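PDB 3DM8: nuclear transport factor 2 family protein from Rhodopseudomonas palustris, which is of unknown function but, as a SnoaL-like member of the nuclear transport factor 2 superfamily, has been put forward as a putative isomerase. Local coordinates for residues His14-Asp19 against Glu23-Ile28; Ile33-Tyr38 against Glu58-Ile63. All coordinates share one frame; numbering follows the deposited sequence.

Interaction 1: His14-Asp19 against Glu23-Ile28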
loop_
_atom_site.group_PDB
_atom_site.type_symbol
_atom_site.label_atom_id
_atom_site.label_comp_id
_atom_site.label_asym_id
_atom_site.label_seq_id
_atom_site.Cartn_x
_atom_site.Cartn_y
_atom_site.Cartn_z
ATOM N N HIS A 14 2.232 19.475 -0.010
ATOM C CA HIS A 14 3.614 19.921 -0.259
ATOM C C HIS A 14 3.911 21.250 0.408
ATOM O O HIS A 14 4.941 21.442 1.096
ATOM C CB HIS A 14 3.840 20.071 -1.772
ATOM C CG HIS A 14 5.230 20.466 -2.144
ATOM N ND1 HIS A 14 6.136 19.567 -2.689
ATOM C CD2 HIS A 14 5.860 21.662 -2.107
ATOM C CE1 HIS A 14 7.266 20.201 -2.957
ATOM N NE2 HIS A 14 7.136 21.462 -2.580
ATOM N N ARG A 15 3.000 22.185 0.202
ATOM C CA ARG A 15 3.131 23.518 0.812
ATOM C C ARG A 15 3.229 23.400 2.334
ATOM O O ARG A 15 4.015 24.088 2.979
ATOM C CB ARG A 15 1.949 24.431 0.441
ATOM C CG ARG A 15 1.865 24.713 -1.031
ATOM C CD ARG A 15 1.066 25.956 -1.252
ATOM N NE ARG A 15 0.815 26.230 -2.662
ATOM C CZ ARG A 15 1.598 26.986 -3.427
ATOM N NH1 ARG A 15 2.711 27.522 -2.933
ATOM N NH2 ARG A 15 1.278 27.186 -4.697
ATOM N N ALA A 16 2.432 22.491 2.903
ATOM C CA ALA A 16 2.328 22.396 4.346
ATOM C C ALA A 16 3.609 21.754 4.853
ATOM O O ALA A 16 4.253 22.266 5.781
ATOM C CB ALA A 16 1.098 21.626 4.804
ATOM N N LEU A 17 4.024 20.670 4.218
ATOM C CA LEU A 17 5.148 19.901 4.759
ATOM C C LEU A 17 6.461 20.605 4.532
ATOM O O LEU A 17 7.378 20.550 5.372
ATOM C CB LEU A 17 5.215 18.501 4.153
ATOM C CG LEU A 17 4.014 17.613 4.442
ATOM C CD1 LEU A 17 4.334 16.173 3.970
ATOM C CD2 LEU A 17 3.513 17.638 5.885
ATOM N N ASN A 18 6.579 21.268 3.386
ATOM C CA ASN A 18 7.877 21.821 3.024
ATOM C C ASN A 18 8.012 23.263 3.417
ATOM O O ASN A 18 9.065 23.706 3.925
ATOM C CB ASN A 18 8.227 21.571 1.561
ATOM C CG ASN A 18 9.058 20.296 1.405
ATOM O OD1 ASN A 18 8.896 19.358 2.195
ATOM N ND2 ASN A 18 9.966 20.272 0.435
ATOM N N ASP A 19 6.931 24.008 3.253
ATOM C CA ASP A 19 7.007 25.478 3.483
ATOM C C ASP A 19 6.301 25.934 4.747
ATOM O O ASP A 19 6.275 27.125 5.064
ATOM C CB ASP A 19 6.443 26.254 2.283
ATOM C CG ASP A 19 7.239 26.039 1.028
ATOM O OD1 ASP A 19 6.693 25.527 0.032
ATOM O OD2 ASP A 19 8.437 26.348 1.032
ATOM N N GLU A 23 -2.565 26.793 4.834
ATOM C CA GLU A 23 -3.909 27.318 4.526
ATOM C C GLU A 23 -4.622 26.496 3.456
ATOM O O GLU A 23 -5.821 26.240 3.578
ATOM C CB GLU A 23 -3.861 28.793 4.137
ATOM C CG GLU A 23 -3.237 29.687 5.213
ATOM C CD GLU A 23 -1.698 29.472 5.421
ATOM O OE1 GLU A 23 -0.934 29.226 4.452
ATOM O OE2 GLU A 23 -1.255 29.579 6.597
ATOM N N GLU A 24 -3.897 26.111 2.413
ATOM C CA GLU A 24 -4.498 25.352 1.291
ATOM C C GLU A 24 -4.885 23.964 1.724
ATOM O O GLU A 24 -5.893 23.444 1.288
ATOM C CB GLU A 24 -3.566 25.215 0.076
ATOM C CG GLU A 24 -3.436 26.444 -0.791
ATOM C CD GLU A 24 -2.507 26.232 -2.018
ATOM O OE1 GLU A 24 -2.237 27.236 -2.682
ATOM O OE2 GLU A 24 -2.073 25.081 -2.323
ATOM N N LEU A 25 -4.069 23.377 2.591
ATOM C CA LEU A 25 -4.347 22.060 3.105
ATOM C C LEU A 25 -5.611 22.104 3.950
ATOM O O LEU A 25 -6.417 21.212 3.895
ATOM C CB LEU A 25 -3.193 21.508 3.917
ATOM C CG LEU A 25 -3.294 20.111 4.505
ATOM C CD1 LEU A 25 -3.488 19.106 3.407
ATOM C CD2 LEU A 25 -2.024 19.769 5.277
ATOM N N ALA A 26 -5.717 23.107 4.788
ATOM C CA ALA A 26 -6.876 23.230 5.677
ATOM C C ALA A 26 -8.168 23.383 4.885
ATOM O O ALA A 26 -9.247 22.904 5.325
ATOM C CB ALA A 26 -6.686 24.390 6.670
ATOM N N THR A 27 -8.079 24.021 3.715
ATOM C CA THR A 27 -9.267 24.226 2.881
ATOM C C THR A 27 -9.776 22.908 2.330
ATOM O O THR A 27 -10.980 22.661 2.207
ATOM C CB THR A 27 -8.966 25.209 1.736
ATOM O OG1 THR A 27 -8.686 26.473 2.340
ATOM C CG2 THR A 27 -10.116 25.355 0.816
ATOM N N ILE A 28 -8.822 22.069 1.987
ATOM C CA ILE A 28 -9.090 20.834 1.240
ATOM C C ILE A 28 -9.457 19.667 2.102
ATOM O O ILE A 28 -10.128 18.777 1.645
ATOM C CB ILE A 28 -7.931 20.467 0.278
ATOM C CG1 ILE A 28 -8.417 19.507 -0.825
ATOM C CG2 ILE A 28 -6.771 19.845 0.982
ATOM C CD1 ILE A 28 -7.439 19.459 -2.087
#

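Interaction 2: Ile33-Tyr38 against Glu58-Ile63. With CE9 (dodecyl nona ethylene glycol ether), chain B.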
loop_
_atom_site.group_PDB
_atom_site.type_symbol
_atom_site.label_atom_id
_atom_site.label_comp_id
_atom_site.label_asym_id
_atom_site.label_seq_id
_atom_site.Cartn_x
_atom_site.Cartn_y
_atom_site.Cartn_z
ATOM N N ILE A 33 -13.186 14.428 8.002
ATOM C CA ILE A 33 -12.331 13.430 7.356
ATOM C C ILE A 33 -12.120 12.175 8.212
ATOM O O ILE A 33 -11.913 12.222 9.444
ATOM C CB ILE A 33 -10.969 14.016 6.950
ATOM C CG1 ILE A 33 -10.140 12.997 6.123
ATOM C CG2 ILE A 33 -10.181 14.503 8.213
ATOM C CD1 ILE A 33 -8.989 13.610 5.375
ATOM N N ASP A 34 -12.140 11.036 7.510
ATOM C CA ASP A 34 -11.860 9.714 8.091
ATOM C C ASP A 34 -10.527 9.239 7.567
ATOM O O ASP A 34 -10.379 8.930 6.410
ATOM C CB ASP A 34 -12.976 8.761 7.682
ATOM C CG ASP A 34 -12.846 7.375 8.244
ATOM O OD1 ASP A 34 -11.737 6.880 8.518
ATOM O OD2 ASP A 34 -13.947 6.751 8.370
ATOM N N TRP A 35 -9.521 9.273 8.448
ATOM C CA TRP A 35 -8.105 9.145 8.067
ATOM C C TRP A 35 -7.383 8.019 8.771
ATOM O O TRP A 35 -7.617 7.736 9.975
ATOM C CB TRP A 35 -7.402 10.467 8.455
ATOM C CG TRP A 35 -5.896 10.601 8.403
ATOM C CD1 TRP A 35 -4.978 10.147 9.325
ATOM C CD2 TRP A 35 -5.162 11.417 7.498
ATOM N NE1 TRP A 35 -3.721 10.565 8.982
ATOM C CE2 TRP A 35 -3.811 11.360 7.866
ATOM C CE3 TRP A 35 -5.516 12.186 6.403
ATOM C CZ2 TRP A 35 -2.836 12.052 7.177
ATOM C CZ3 TRP A 35 -4.554 12.813 5.679
ATOM C CH2 TRP A 35 -3.225 12.758 6.043
ATOM N N ALA A 36 -6.495 7.345 8.036
ATOM C CA ALA A 36 -5.544 6.410 8.720
ATOM C C ALA A 36 -4.289 6.199 7.951
ATOM O O ALA A 36 -4.291 5.966 6.740
ATOM C CB ALA A 36 -6.222 5.012 9.063
ATOM N N ILE A 37 -3.178 6.229 8.676
ATOM C CA ILE A 37 -1.910 5.809 8.106
ATOM C C ILE A 37 -1.424 4.665 8.936
ATOM O O ILE A 37 -1.278 4.816 10.115
ATOM C CB ILE A 37 -0.812 6.903 8.130
ATOM C CG1 ILE A 37 -1.218 8.149 7.387
ATOM C CG2 ILE A 37 0.523 6.345 7.528
ATOM C CD1 ILE A 37 -0.269 9.332 7.737
ATOM N N TYR A 38 -1.207 3.515 8.312
ATOM C CA TYR A 38 -0.888 2.309 9.073
ATOM C C TYR A 38 0.609 2.226 9.298
ATOM O O TYR A 38 1.385 1.944 8.404
ATOM C CB TYR A 38 -1.412 1.042 8.376
ATOM C CG TYR A 38 -2.921 1.069 8.277
ATOM C CD1 TYR A 38 -3.544 1.365 7.075
ATOM C CD2 TYR A 38 -3.722 0.875 9.394
ATOM C CE1 TYR A 38 -4.885 1.433 6.962
ATOM C CE2 TYR A 38 -5.114 0.944 9.279
ATOM C CZ TYR A 38 -5.675 1.238 8.041
ATOM O OH TYR A 38 -7.037 1.319 7.832
ATOM N N GLU A 58 -3.028 18.242 12.747
ATOM C CA GLU A 58 -2.004 17.987 13.756
ATOM C C GLU A 58 -1.019 16.909 13.282
ATOM O O GLU A 58 0.194 17.073 13.422
ATOM C CB GLU A 58 -2.630 17.660 15.106
ATOM C CG GLU A 58 -1.659 17.247 16.171
ATOM C CD GLU A 58 -0.615 18.311 16.566
ATOM O OE1 GLU A 58 -0.784 19.526 16.240
ATOM O OE2 GLU A 58 0.345 17.879 17.280
ATOM N N VAL A 59 -1.527 15.807 12.720
ATOM C CA VAL A 59 -0.645 14.814 12.075
ATOM C C VAL A 59 0.304 15.492 11.083
ATOM O O VAL A 59 1.490 15.235 11.050
ATOM C CB VAL A 59 -1.453 13.689 11.403
ATOM C CG1 VAL A 59 -0.638 12.855 10.371
ATOM C CG2 VAL A 59 -2.105 12.805 12.467
ATOM N N CYS A 60 -0.261 16.348 10.222
ATOM C CA CYS A 60 0.514 16.928 9.156
ATOM C C CYS A 60 1.543 17.913 9.700
ATOM O O CYS A 60 2.627 18.049 9.129
ATOM C CB CYS A 60 -0.369 17.579 8.085
ATOM S SG CYS A 60 -1.318 16.341 7.151
ATOM N N ARG A 61 1.217 18.528 10.831
ATOM C CA ARG A 61 2.137 19.478 11.513
ATOM C C ARG A 61 3.347 18.707 12.066
ATOM O O ARG A 61 4.486 19.106 11.920
ATOM C CB ARG A 61 1.451 20.241 12.649
ATOM C CG ARG A 61 2.346 21.222 13.384
ATOM C CD ARG A 61 1.743 21.677 14.751
ATOM N NE ARG A 61 1.758 20.595 15.721
ATOM C CZ ARG A 61 2.874 20.083 16.223
ATOM N NH1 ARG A 61 4.022 20.583 15.846
ATOM N NH2 ARG A 61 2.848 19.078 17.094
ATOM N N GLN A 62 3.049 17.593 12.697
ATOM C CA GLN A 62 4.091 16.723 13.235
ATOM C C GLN A 62 4.998 16.157 12.141
ATOM O O GLN A 62 6.216 16.086 12.283
ATOM C CB GLN A 62 3.461 15.585 13.999
ATOM C CG GLN A 62 2.757 16.011 15.236
ATOM C CD GLN A 62 2.010 14.840 15.862
ATOM O OE1 GLN A 62 1.068 14.305 15.300
ATOM N NE2 GLN A 62 2.452 14.429 17.025
ATOM N N ILE A 63 4.405 15.759 11.032
ATOM C CA ILE A 63 5.197 15.263 9.893
ATOM C C ILE A 63 6.074 16.400 9.343
ATOM O O ILE A 63 7.239 16.195 9.065
ATOM C CB ILE A 63 4.316 14.683 8.727
ATOM C CG1 ILE A 63 3.603 13.433 9.212
ATOM C CG2 ILE A 63 5.192 14.377 7.524
ATOM C CD1 ILE A 63 2.465 12.932 8.279
HETATM C C29 CE9 B . -15.198 3.699 16.026
HETATM C C30 CE9 B . -13.980 4.225 15.269
HETATM O O31 CE9 B . -14.413 4.800 14.037
HETATM C C32 CE9 B . -13.351 5.331 13.253
HETATM C C33 CE9 B . -13.931 5.842 11.949
HETATM O O34 CE9 B . -14.824 6.908 12.240
HETATM C C35 CE9 B . -16.058 6.748 11.560
HETATM C C36 CE9 B . -16.670 8.109 11.305
HETATM O O37 CE9 B . -17.637 8.350 12.318
HETATM C C38 CE9 B . -18.737 7.457 12.232
HETATM C C39 CE9 B . -19.006 6.854 13.601
HETATM O OXT CE9 B . -20.398 7.028 13.883
#

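Interaction 1: His14-Asp19 against Glu23-Ile28
Arg15 and Glu24 reach toward each other from two consecutive helices, and their charged ends meet on the outer side of the helix pair. The nitrogen that faces the carboxylate is NE, not the pair of terminal amino groups: NE of Arg15 lies 3.1 Å from OE2 of Glu24 in a salt bridge. OE1 of Glu24 is almost as near, 3.2 Å from NE of Arg15, but the N-H leans to the OE2 side, and its bond to OE2 is weak, bent to 136° at the hydrogen. OE2 sits at the edge of the guanidinium, in its plane, yet the two flat groups stand nearly perpendicular, 82° apart, which excludes the side-by-side fork in which two nitrogens serve two oxygens. Both chains leave their helices with CG beside the backbone N (chi1 -63° in Arg15) and then run extended, as far as NE in the arginine, the geometry that carries each charge across to the other helix. The aliphatic part of the arginine joins in, CD of Arg15 lying 3.4 Å from OE2 of Glu24.

One residue further along each helix the contact turns apolar. The methyl CB of Ala16 rests 3.7 Å from CD2 of Leu25, whose side chain also packs on Phe9 of helix 5-19 and on Leu57 and Cys60 of helix 53-66. With a leucine at Arg15, Glu24 would probably lose its cationic mate in this contact, and the outer edge of the helix pair would be held less firmly. Chemically, the join is thus two-layered: a buried alanine-leucine contact supplies close packing on the inside, while a bent, single-nitrogen ion pair adds a mainly electrostatic tie on the more exposed side, probably tolerant of small side-chain movements.

Interaction 2: Ile33-Tyr38 against Glu58-Ile63
Trp35 and Ile37 on strand 33-38 turn their side chains toward helix 58-63 and meet Val59 and Cys60 there. The closest touch is made by the CG1 methyl of Val59, which lies 4.0 Å from CZ2 of Trp35 and oblique to the indole. This branch stands anti to the backbone N of Val59 (chi1 163°), which sets it against both the indole and the isoleucine: CD1 of Ile37 is 4.4 Å from CG1 of Val59. On the same side of the indole plane, SG of Cys60 lies 4.2 Å from CH2 of Trp35 and 5.1 Å from the centroid of its six-membered ring, 50° off the normal, an oblique sulfur-aromatic contact. All four residues are buried, and Val56 also packs on Trp35.

Away from this buried patch the segments turn polar and more open: Arg61 is exposed, and Asp34 and Tyr38, on the strand face opposite Trp35, are partly so. Arg61 grips Glu58 side-on within its own turn, NE of Arg61 reaching OE1 of Glu58 at 2.8 Å while NH2 takes OE2; Asp65 gives the guanidinium a second acidic partner. Asp34 forms a salt bridge with Arg120, and its OD2 lies 3.7 Å from C33 of the detergent CE9 assigned to chain B, a loose contact. Tyr38 makes a cation-pi contact with Arg104 of the second subunit.

With strand and helix axes 11.8 Å apart and 36° from parallel, the indole of Trp35, with Ile37, does most of the spanning. This is the helix-on-sheet packing of the NTF2-like alpha+beta fold, in which helices cover the concave face of a strongly curved sheet.

From the N terminus, helix 5-19 runs into a short turn and the chain folds back as helix 23-28, so interaction 1 closes a loop of only three residues. The chain then enters strand 33-38, passes through strand 48-51 and rises into helix 53-66, where interaction 2 closes a longer loop of 19 residues. The two contacts follow in series, neither nested nor crossed, with centres about 13 Å apart. They meet at helix 53-66: CD2 of Leu17 lies 3.4 Å from O of Cys60, and CD2 of Leu17 also touches CG2 of Ile63, 4.0 Å away. Helix 53-66 therefore lies between the N-terminal helix pair and the curved sheet.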